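Local atomic coordinates of core protein VP7 (African horsesickness virus, PDB entry 1AHS), a protein that forms, as a homotrimer that binds structural protein VP3, the surface of the virus core, and is represented here by its top domain. Residues 77-88 / 105-116; 56-65 / 92-102. One frame throughout, in Å; residues are numbered along the deposited sequence.

Contact 1. Residues 77-88 / 105-116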
loop_
_atom_site.group_PDB
_atom_site.type_symbol
_atom_site.label_atom_id
_atom_site.label_comp_id
_atom_site.label_asym_id
_atom_site.label_seq_id
_atom_site.Cartn_x
_atom_site.Cartn_y
_atom_site.Cartn_z
ATOM N N LEU B 77 13.017 2.010 -10.590
ATOM C CA LEU B 77 13.478 0.840 -11.301
ATOM C C LEU B 77 12.207 0.237 -11.923
ATOM O O LEU B 77 11.106 0.552 -11.452
ATOM C CB LEU B 77 14.038 -0.077 -10.236
ATOM C CG LEU B 77 15.396 -0.726 -10.349
ATOM C CD1 LEU B 77 16.378 0.303 -10.765
ATOM C CD2 LEU B 77 15.770 -1.367 -9.023
ATOM N N GLU B 78 12.323 -0.499 -13.038
ATOM C CA GLU B 78 11.156 -1.175 -13.656
ATOM C C GLU B 78 11.451 -2.663 -13.665
ATOM O O GLU B 78 12.607 -3.095 -13.809
ATOM C CB GLU B 78 10.863 -0.745 -15.094
ATOM C CG GLU B 78 11.139 0.717 -15.391
ATOM C CD GLU B 78 10.413 1.229 -16.613
ATOM O OE1 GLU B 78 9.773 0.397 -17.306
ATOM O OE2 GLU B 78 10.462 2.473 -16.851
ATOM N N SER B 79 10.399 -3.440 -13.459
ATOM C CA SER B 79 10.472 -4.890 -13.432
ATOM C C SER B 79 10.820 -5.426 -14.815
ATOM O O SER B 79 10.353 -4.897 -15.865
ATOM C CB SER B 79 9.109 -5.470 -13.009
ATOM O OG SER B 79 9.000 -5.567 -11.607
ATOM N N ALA B 80 11.610 -6.494 -14.802
ATOM C CA ALA B 80 12.015 -7.163 -16.013
ATOM C C ALA B 80 10.837 -7.853 -16.745
ATOM O O ALA B 80 9.829 -8.247 -16.153
ATOM C CB ALA B 80 13.078 -8.159 -15.688
ATOM N N PRO B 81 10.912 -7.938 -18.071
ATOM C CA PRO B 81 9.801 -8.599 -18.752
ATOM C C PRO B 81 9.955 -10.126 -18.636
ATOM O O PRO B 81 10.990 -10.634 -18.167
ATOM C CB PRO B 81 9.970 -8.112 -20.176
ATOM C CG PRO B 81 11.501 -8.049 -20.300
ATOM C CD PRO B 81 11.923 -7.440 -19.023
ATOM N N GLY B 82 8.903 -10.855 -18.975
ATOM C CA GLY B 82 9.000 -12.304 -18.903
ATOM C C GLY B 82 8.904 -12.976 -17.546
ATOM O O GLY B 82 9.297 -14.135 -17.414
ATOM N N THR B 83 8.441 -12.248 -16.534
ATOM C CA THR B 83 8.263 -12.819 -15.214
ATOM C C THR B 83 7.090 -13.810 -15.331
ATOM O O THR B 83 6.146 -13.552 -16.099
ATOM C CB THR B 83 7.884 -11.717 -14.204
ATOM O OG1 THR B 83 6.769 -10.975 -14.698
ATOM C CG2 THR B 83 9.029 -10.788 -13.974
ATOM N N PHE B 84 7.156 -14.957 -14.646
ATOM C CA PHE B 84 6.042 -15.931 -14.698
ATOM C C PHE B 84 5.764 -16.546 -13.331
ATOM O O PHE B 84 6.605 -16.502 -12.432
ATOM C CB PHE B 84 6.257 -17.054 -15.753
ATOM C CG PHE B 84 7.454 -17.920 -15.493
ATOM C CD1 PHE B 84 7.415 -18.908 -14.522
ATOM C CD2 PHE B 84 8.640 -17.690 -16.153
ATOM C CE1 PHE B 84 8.542 -19.654 -14.200
ATOM C CE2 PHE B 84 9.766 -18.420 -15.845
ATOM C CZ PHE B 84 9.721 -19.409 -14.862
ATOM N N VAL B 85 4.586 -17.132 -13.192
ATOM C CA VAL B 85 4.177 -17.781 -11.966
ATOM C C VAL B 85 3.497 -19.093 -12.415
ATOM O O VAL B 85 2.697 -19.081 -13.358
ATOM C CB VAL B 85 3.189 -16.843 -11.186
ATOM C CG1 VAL B 85 2.457 -17.601 -10.103
ATOM C CG2 VAL B 85 3.949 -15.693 -10.566
ATOM N N THR B 86 3.939 -20.236 -11.894
ATOM C CA THR B 86 3.257 -21.478 -12.236
ATOM C C THR B 86 2.608 -22.042 -10.970
ATOM O O THR B 86 3.165 -21.911 -9.874
ATOM C CB THR B 86 4.191 -22.534 -12.876
ATOM O OG1 THR B 86 5.273 -22.865 -12.004
ATOM C CG2 THR B 86 4.744 -22.025 -14.144
ATOM N N VAL B 87 1.365 -22.501 -11.083
ATOM C CA VAL B 87 0.697 -23.132 -9.947
ATOM C C VAL B 87 0.380 -24.588 -10.348
ATOM O O VAL B 87 -0.443 -24.842 -11.248
ATOM C CB VAL B 87 -0.599 -22.424 -9.532
ATOM C CG1 VAL B 87 -1.197 -23.139 -8.340
ATOM C CG2 VAL B 87 -0.335 -20.979 -9.153
ATOM N N ASP B 88 1.059 -25.535 -9.698
ATOM C CA ASP B 88 0.895 -26.978 -9.965
ATOM C C ASP B 88 1.418 -27.239 -11.360
ATOM O O ASP B 88 0.829 -28.013 -12.118
ATOM C CB ASP B 88 -0.592 -27.418 -9.910
ATOM C CG ASP B 88 -0.792 -28.827 -9.305
ATOM O OD1 ASP B 88 0.193 -29.544 -9.012
ATOM O OD2 ASP B 88 -1.966 -29.200 -9.073
ATOM N N PRO B 105 2.511 -26.724 -5.495
ATOM C CA PRO B 105 3.670 -25.834 -5.646
ATOM C C PRO B 105 3.382 -24.562 -6.466
ATOM O O PRO B 105 2.726 -24.631 -7.520
ATOM C CB PRO B 105 4.693 -26.741 -6.335
ATOM C CG PRO B 105 3.843 -27.584 -7.193
ATOM C CD PRO B 105 2.706 -27.964 -6.270
ATOM N N VAL B 106 3.794 -23.411 -5.926
ATOM C CA VAL B 106 3.657 -22.123 -6.606
ATOM C C VAL B 106 5.085 -21.690 -6.884
ATOM O O VAL B 106 5.854 -21.524 -5.945
ATOM C CB VAL B 106 2.985 -21.104 -5.713
ATOM C CG1 VAL B 106 3.002 -19.751 -6.358
ATOM C CG2 VAL B 106 1.554 -21.513 -5.492
ATOM N N ASN B 107 5.496 -21.677 -8.155
ATOM C CA ASN B 107 6.870 -21.281 -8.516
ATOM C C ASN B 107 6.815 -19.933 -9.173
ATOM O O ASN B 107 5.896 -19.581 -9.926
ATOM C CB ASN B 107 7.575 -22.280 -9.420
ATOM C CG ASN B 107 7.722 -23.650 -8.778
ATOM O OD1 ASN B 107 8.503 -23.855 -7.868
ATOM N ND2 ASN B 107 6.958 -24.598 -9.267
ATOM N N VAL B 108 7.876 -19.206 -8.953
ATOM C CA VAL B 108 7.921 -17.848 -9.393
ATOM C C VAL B 108 9.235 -17.711 -10.168
ATOM O O VAL B 108 10.245 -18.330 -9.804
ATOM C CB VAL B 108 7.815 -17.018 -8.082
ATOM C CG1 VAL B 108 9.164 -16.662 -7.518
ATOM C CG2 VAL B 108 6.851 -15.946 -8.200
ATOM N N GLY B 109 9.199 -17.029 -11.306
ATOM C CA GLY B 109 10.426 -16.889 -12.053
ATOM C C GLY B 109 10.652 -15.523 -12.645
ATOM O O GLY B 109 9.716 -14.867 -13.088
ATOM N N ASN B 110 11.912 -15.116 -12.662
ATOM C CA ASN B 110 12.318 -13.833 -13.239
ATOM C C ASN B 110 13.521 -14.110 -14.153
ATOM O O ASN B 110 14.666 -13.886 -13.761
ATOM C CB ASN B 110 12.698 -12.831 -12.136
ATOM C CG ASN B 110 13.075 -11.461 -12.681
ATOM O OD1 ASN B 110 12.371 -10.877 -13.524
ATOM N ND2 ASN B 110 14.169 -10.930 -12.183
ATOM N N PRO B 111 13.278 -14.686 -15.354
ATOM C CA PRO B 111 14.369 -14.986 -16.276
ATOM C C PRO B 111 15.054 -13.753 -16.841
ATOM O O PRO B 111 16.239 -13.809 -17.182
ATOM C CB PRO B 111 13.665 -15.785 -17.359
ATOM C CG PRO B 111 12.288 -15.199 -17.383
ATOM C CD PRO B 111 11.990 -15.125 -15.924
ATOM N N GLY B 112 14.305 -12.645 -16.890
ATOM C CA GLY B 112 14.784 -11.365 -17.405
ATOM C C GLY B 112 16.133 -10.888 -16.893
ATOM O O GLY B 112 16.692 -11.474 -15.968
ATOM N N ALA B 113 16.639 -9.785 -17.449
ATOM C CA ALA B 113 17.965 -9.276 -17.046
ATOM C C ALA B 113 18.067 -8.170 -15.991
ATOM O O ALA B 113 19.140 -7.604 -15.816
ATOM C CB ALA B 113 18.783 -8.880 -18.286
ATOM N N ARG B 114 16.967 -7.810 -15.340
ATOM C CA ARG B 114 17.031 -6.797 -14.319
ATOM C C ARG B 114 16.176 -7.282 -13.157
ATOM O O ARG B 114 15.510 -8.299 -13.284
ATOM C CB ARG B 114 16.587 -5.445 -14.864
ATOM C CG ARG B 114 15.267 -5.404 -15.534
ATOM C CD ARG B 114 14.905 -3.976 -15.984
ATOM N NE ARG B 114 14.765 -3.843 -17.443
ATOM C CZ ARG B 114 13.618 -3.644 -18.111
ATOM N NH1 ARG B 114 12.460 -3.550 -17.478
ATOM N NH2 ARG B 114 13.622 -3.571 -19.440
ATOM N N ARG B 115 16.266 -6.624 -12.007
ATOM C CA ARG B 115 15.490 -7.018 -10.847
ATOM C C ARG B 115 14.008 -6.816 -11.049
ATOM O O ARG B 115 13.602 -6.002 -11.877
ATOM C CB ARG B 115 15.969 -6.234 -9.645
ATOM C CG ARG B 115 17.361 -6.635 -9.248
ATOM C CD ARG B 115 17.933 -5.640 -8.270
ATOM N NE ARG B 115 18.331 -4.379 -8.891
ATOM C CZ ARG B 115 18.949 -3.391 -8.239
ATOM N NH1 ARG B 115 19.231 -3.512 -6.944
ATOM N NH2 ARG B 115 19.352 -2.309 -8.900
ATOM N N SER B 116 13.191 -7.563 -10.310
ATOM C CA SER B 116 11.741 -7.426 -10.416
ATOM C C SER B 116 11.075 -7.642 -9.060
ATOM O O SER B 116 11.683 -8.253 -8.184
ATOM C CB SER B 116 11.188 -8.462 -11.395
ATOM O OG SER B 116 11.690 -8.262 -12.712
HETATM O O HOH W 1 14.939 -3.449 -12.587
#
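Pro105 starts the pairing through its carbonyl: Asp88 N reaches Pro105 O over 2.9 Å in a nearly straight bond (172° at the hydrogen). Val106 forms a non-hydrogen-bonded pair with Val87, and the two side chains lie side by side, CG2 to CG2 4.2 Å. Asn107 and Thr86 exchange both backbone hydrogen bonds, while Thr86 OG1 rests on Asn107 CB at 3.5 Å. Val108 crosses Val85, with 3.8 Å between their CG2 methyls, and Leu118 of strand 116-122 touches both. At Gly109 the strand partner folds back: chi1 of 62° sets Phe84 CG between its own backbone N and carbonyl carbon, which swings the ring over Gly109, and Gly109 CA stands over one ring face in a CH-pi contact, 4.0 Å from the centroid. Pro111 CD then meets Phe84 CE2 at 4.0 Å. Beyond Gly112, Arg114 lays CG against Ala80 CB (3.5 Å) and takes Pro81 CD over one guanidinium face; Leu77 CD2 does likewise for Arg115, which also makes a cation-pi contact with Tyr16. Finally Ser116 OG accepts from Ala80 N at 2.7 Å and donates to Asn110 OD1, whose amide nitrogen serves Arg114 O and Asp38 O. The central antiparallel pair of a four-stranded sheet results, one layer of the jelly-roll beta sandwich of the orbivirus VP7 top domain.

Contact 2. Residues 56-65 / 92-102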
loop_
_atom_site.group_PDB
_atom_site.type_symbol
_atom_site.label_atom_id
_atom_site.label_comp_id
_atom_site.label_asym_id
_atom_site.label_seq_id
_atom_site.Cartn_x
_atom_site.Cartn_y
_atom_site.Cartn_z
ATOM N N ALA B 56 -6.945 -22.476 6.292
ATOM C CA ALA B 56 -7.681 -22.489 5.043
ATOM C C ALA B 56 -7.489 -23.749 4.247
ATOM O O ALA B 56 -6.471 -24.466 4.374
ATOM C CB ALA B 56 -7.309 -21.279 4.182
ATOM N N VAL B 57 -8.488 -23.998 3.414
ATOM C CA VAL B 57 -8.467 -25.130 2.531
ATOM C C VAL B 57 -8.304 -24.632 1.065
ATOM O O VAL B 57 -7.873 -25.392 0.195
ATOM C CB VAL B 57 -9.743 -25.960 2.748
ATOM C CG1 VAL B 57 -10.839 -25.538 1.814
ATOM C CG2 VAL B 57 -9.441 -27.421 2.634
ATOM N N MET B 58 -8.544 -23.330 0.839
ATOM C CA MET B 58 -8.462 -22.696 -0.485
ATOM C C MET B 58 -8.266 -21.179 -0.409
ATOM O O MET B 58 -8.938 -20.500 0.357
ATOM C CB MET B 58 -9.751 -22.982 -1.245
ATOM C CG MET B 58 -9.715 -22.617 -2.698
ATOM S SD MET B 58 -11.050 -23.356 -3.663
ATOM C CE MET B 58 -12.508 -22.929 -2.576
ATOM N N ILE B 59 -7.372 -20.651 -1.234
ATOM C CA ILE B 59 -7.076 -19.213 -1.293
ATOM C C ILE B 59 -7.241 -18.756 -2.729
ATOM O O ILE B 59 -6.807 -19.453 -3.615
ATOM C CB ILE B 59 -5.615 -18.997 -0.923
ATOM C CG1 ILE B 59 -5.493 -18.850 0.561
ATOM C CG2 ILE B 59 -4.989 -17.817 -1.611
ATOM C CD1 ILE B 59 -4.111 -18.450 0.908
ATOM N N TYR B 60 -7.882 -17.623 -2.977
ATOM C CA TYR B 60 -8.023 -17.117 -4.341
ATOM C C TYR B 60 -7.029 -15.960 -4.485
ATOM O O TYR B 60 -7.005 -15.098 -3.626
ATOM C CB TYR B 60 -9.432 -16.572 -4.542
ATOM C CG TYR B 60 -10.473 -17.598 -4.954
ATOM C CD1 TYR B 60 -10.658 -17.915 -6.293
ATOM C CD2 TYR B 60 -11.224 -18.300 -4.010
ATOM C CE1 TYR B 60 -11.565 -18.913 -6.703
ATOM C CE2 TYR B 60 -12.140 -19.314 -4.408
ATOM C CZ TYR B 60 -12.297 -19.619 -5.764
ATOM O OH TYR B 60 -13.154 -20.629 -6.205
ATOM N N PHE B 61 -6.201 -15.922 -5.524
ATOM C CA PHE B 61 -5.255 -14.810 -5.669
ATOM C C PHE B 61 -4.916 -14.389 -7.094
ATOM O O PHE B 61 -5.223 -15.116 -8.018
ATOM C CB PHE B 61 -3.970 -15.146 -4.958
ATOM C CG PHE B 61 -3.096 -16.131 -5.679
ATOM C CD1 PHE B 61 -2.272 -15.723 -6.716
ATOM C CD2 PHE B 61 -2.996 -17.446 -5.225
ATOM C CE1 PHE B 61 -1.361 -16.599 -7.275
ATOM C CE2 PHE B 61 -2.095 -18.325 -5.776
ATOM C CZ PHE B 61 -1.276 -17.901 -6.799
ATOM N N VAL B 62 -4.364 -13.186 -7.265
ATOM C CA VAL B 62 -3.900 -12.710 -8.573
ATOM C C VAL B 62 -2.504 -12.233 -8.341
ATOM O O VAL B 62 -2.177 -11.863 -7.236
ATOM C CB VAL B 62 -4.614 -11.477 -9.130
ATOM C CG1 VAL B 62 -5.874 -11.848 -9.661
ATOM C CG2 VAL B 62 -4.856 -10.460 -8.097
ATOM N N TRP B 63 -1.656 -12.283 -9.360
ATOM C CA TRP B 63 -0.312 -11.750 -9.212
ATOM C C TRP B 63 -0.049 -10.764 -10.354
ATOM O O TRP B 63 -0.792 -10.707 -11.334
ATOM C CB TRP B 63 0.723 -12.861 -9.228
ATOM C CG TRP B 63 0.907 -13.472 -10.548
ATOM C CD1 TRP B 63 0.154 -14.455 -11.116
ATOM C CD2 TRP B 63 1.914 -13.131 -11.501
ATOM N NE1 TRP B 63 0.632 -14.744 -12.365
ATOM C CE2 TRP B 63 1.713 -13.944 -12.627
ATOM C CE3 TRP B 63 2.973 -12.199 -11.516
ATOM C CZ2 TRP B 63 2.530 -13.857 -13.761
ATOM C CZ3 TRP B 63 3.791 -12.116 -12.659
ATOM C CH2 TRP B 63 3.560 -12.939 -13.754
ATOM N N ARG B 64 0.912 -9.880 -10.152
ATOM C CA ARG B 64 1.318 -8.956 -11.186
ATOM C C ARG B 64 2.629 -8.320 -10.827
ATOM O O ARG B 64 3.022 -8.303 -9.669
ATOM C CB ARG B 64 0.237 -7.946 -11.603
ATOM C CG ARG B 64 -0.432 -7.181 -10.560
ATOM C CD ARG B 64 -1.728 -7.863 -10.160
ATOM N NE ARG B 64 -2.934 -7.059 -10.378
ATOM C CZ ARG B 64 -3.639 -6.504 -9.401
ATOM N NH1 ARG B 64 -3.260 -6.639 -8.125
ATOM N NH2 ARG B 64 -4.740 -5.851 -9.705
ATOM N N PRO B 65 3.423 -8.002 -11.835
ATOM C CA PRO B 65 4.726 -7.380 -11.645
ATOM C C PRO B 65 4.529 -5.909 -11.358
ATOM O O PRO B 65 3.448 -5.385 -11.613
ATOM C CB PRO B 65 5.390 -7.601 -13.000
ATOM C CG PRO B 65 4.254 -7.502 -13.953
ATOM C CD PRO B 65 3.179 -8.298 -13.258
ATOM N N VAL B 92 0.334 -19.534 -14.973
ATOM C CA VAL B 92 -0.775 -18.617 -14.706
ATOM C C VAL B 92 -0.389 -17.211 -15.129
ATOM O O VAL B 92 0.739 -16.763 -14.915
ATOM C CB VAL B 92 -1.168 -18.602 -13.209
ATOM C CG1 VAL B 92 -2.309 -17.637 -12.992
ATOM C CG2 VAL B 92 -1.587 -19.977 -12.767
ATOM N N ALA B 93 -1.348 -16.510 -15.702
ATOM C CA ALA B 93 -1.140 -15.163 -16.183
ATOM C C ALA B 93 -1.419 -14.048 -15.165
ATOM O O ALA B 93 -2.222 -14.229 -14.247
ATOM C CB ALA B 93 -1.980 -14.964 -17.404
ATOM N N ALA B 94 -0.719 -12.915 -15.307
ATOM C CA ALA B 94 -0.919 -11.755 -14.435
ATOM C C ALA B 94 -2.322 -11.257 -14.711
ATOM O O ALA B 94 -2.745 -11.230 -15.870
ATOM C CB ALA B 94 0.082 -10.682 -14.765
ATOM N N GLY B 95 -3.076 -10.912 -13.674
ATOM C CA GLY B 95 -4.434 -10.434 -13.921
ATOM C C GLY B 95 -5.573 -11.445 -13.893
ATOM O O GLY B 95 -6.754 -11.068 -13.831
ATOM N N ASP B 96 -5.237 -12.734 -13.936
ATOM C CA ASP B 96 -6.246 -13.793 -13.901
ATOM C C ASP B 96 -6.332 -14.283 -12.488
ATOM O O ASP B 96 -5.299 -14.544 -11.864
ATOM C CB ASP B 96 -5.826 -15.012 -14.731
ATOM C CG ASP B 96 -5.981 -14.822 -16.235
ATOM O OD1 ASP B 96 -6.561 -13.799 -16.702
ATOM O OD2 ASP B 96 -5.500 -15.743 -16.946
ATOM N N VAL B 97 -7.559 -14.473 -12.019
ATOM C CA VAL B 97 -7.831 -14.988 -10.672
ATOM C C VAL B 97 -7.534 -16.493 -10.659
ATOM O O VAL B 97 -8.110 -17.228 -11.449
ATOM C CB VAL B 97 -9.314 -14.794 -10.291
ATOM C CG1 VAL B 97 -9.530 -15.156 -8.859
ATOM C CG2 VAL B 97 -9.737 -13.365 -10.505
ATOM N N VAL B 98 -6.667 -16.947 -9.755
ATOM C CA VAL B 98 -6.297 -18.350 -9.669
ATOM C C VAL B 98 -6.756 -18.948 -8.334
ATOM O O VAL B 98 -6.612 -18.297 -7.304
ATOM C CB VAL B 98 -4.756 -18.522 -9.871
ATOM C CG1 VAL B 98 -4.016 -17.317 -9.422
ATOM C CG2 VAL B 98 -4.230 -19.642 -9.083
ATOM N N ALA B 99 -7.361 -20.152 -8.368
ATOM C CA ALA B 99 -7.839 -20.890 -7.160
ATOM C C ALA B 99 -6.723 -21.811 -6.693
ATOM O O ALA B 99 -6.352 -22.733 -7.406
ATOM C CB ALA B 99 -9.082 -21.719 -7.494
ATOM N N TRP B 100 -6.163 -21.557 -5.525
ATOM C CA TRP B 100 -5.051 -22.358 -5.033
ATOM C C TRP B 100 -5.488 -23.272 -3.892
ATOM O O TRP B 100 -6.118 -22.817 -2.931
ATOM C CB TRP B 100 -3.948 -21.442 -4.533
ATOM C CG TRP B 100 -2.755 -22.149 -4.058
ATOM C CD1 TRP B 100 -2.174 -23.238 -4.635
ATOM C CD2 TRP B 100 -1.916 -21.778 -2.945
ATOM N NE1 TRP B 100 -1.014 -23.567 -3.948
ATOM C CE2 TRP B 100 -0.842 -22.692 -2.910
ATOM C CE3 TRP B 100 -1.967 -20.763 -1.998
ATOM C CZ2 TRP B 100 0.166 -22.623 -1.958
ATOM C CZ3 TRP B 100 -0.966 -20.691 -1.058
ATOM C CH2 TRP B 100 0.086 -21.609 -1.039
ATOM N N ASN B 101 -5.052 -24.525 -3.929
ATOM C CA ASN B 101 -5.488 -25.408 -2.903
ATOM C C ASN B 101 -4.684 -25.375 -1.637
ATOM O O ASN B 101 -5.004 -26.112 -0.727
ATOM C CB ASN B 101 -5.659 -26.819 -3.430
ATOM C CG ASN B 101 -4.359 -27.447 -3.846
ATOM O OD1 ASN B 101 -3.288 -27.068 -3.366
ATOM N ND2 ASN B 101 -4.441 -28.448 -4.703
ATOM N N THR B 102 -3.657 -24.537 -1.557
ATOM C CA THR B 102 -2.851 -24.440 -0.329
ATOM C C THR B 102 -1.710 -25.431 -0.280
ATOM O O THR B 102 -0.711 -25.242 0.419
ATOM C CB THR B 102 -3.782 -24.644 0.863
ATOM O OG1 THR B 102 -4.597 -23.473 1.000
ATOM C CG2 THR B 102 -3.080 -25.021 2.104
HETATM O O HOH W 2 -2.802 -13.930 -11.636
#
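Trp63 leans its indole on the turn from Ala93 to Asp96. From CB, chi1 of 71° sets CG between the backbone N and the carbonyl carbon, bringing the ring back to the partner segment. CD1 comes to 3.9 Å from Ala93 O. NE1 donates to Val92 O at 3.3 Å; this oxygen lies in the indole plane, but the bond is bent at the hydrogen (144°), and NE1 stands above the Val92 carbonyl plane. Next along the ring, CE2 and CZ2 lie near Val92 O and Ala94 N, and CZ2 also meets Ala94 CB at 4.1 Å. Ala94 CA stands over one face of the five-membered ring in a CH-pi contact. The Trp63 backbone grips the same type II turn: its O accepts from Gly95 N (3.3 Å), and water 2 links its N to Ala93 O and Asp96 O. Two residues earlier, Phe61 presents its ring edge to Trp100 CB (3.8 Å from CE2) and one face to a Val98 methyl; Phe61 pairs with Val98 and Ile59 with Trp100 through backbone hydrogen bonds. Aromatic and aliphatic surfaces thus carry most of the contact, with the indole N-H satisfied, whereas Thr102 OG1 is buried without a partner.

In the fold
Following the chain, 56-65 comes first, then 77-88, 92-102 and 105-116, so the two contacts cross: the loop closed by contact 2 contains the first segment of contact 1, and the loop closed by contact 1 contains the second segment of contact 2. Contact 2 adds edge strand 98-100 to the five-stranded sheet, while contact 1 joins 84-87 to 106-110 within the four-stranded one. The sheets meet where Trp63 CD2 packs on Val85 CG2 (3.4 Å) and Trp100 NE1, hydrogen-bonded to Ala104 O, on Val106 CG2 (3.6 Å). A probable hydrogen bond from Val92 N to Val85 O carries 92-102 into the second sheet as well, and Pro65 and Arg64 reach the second subunit.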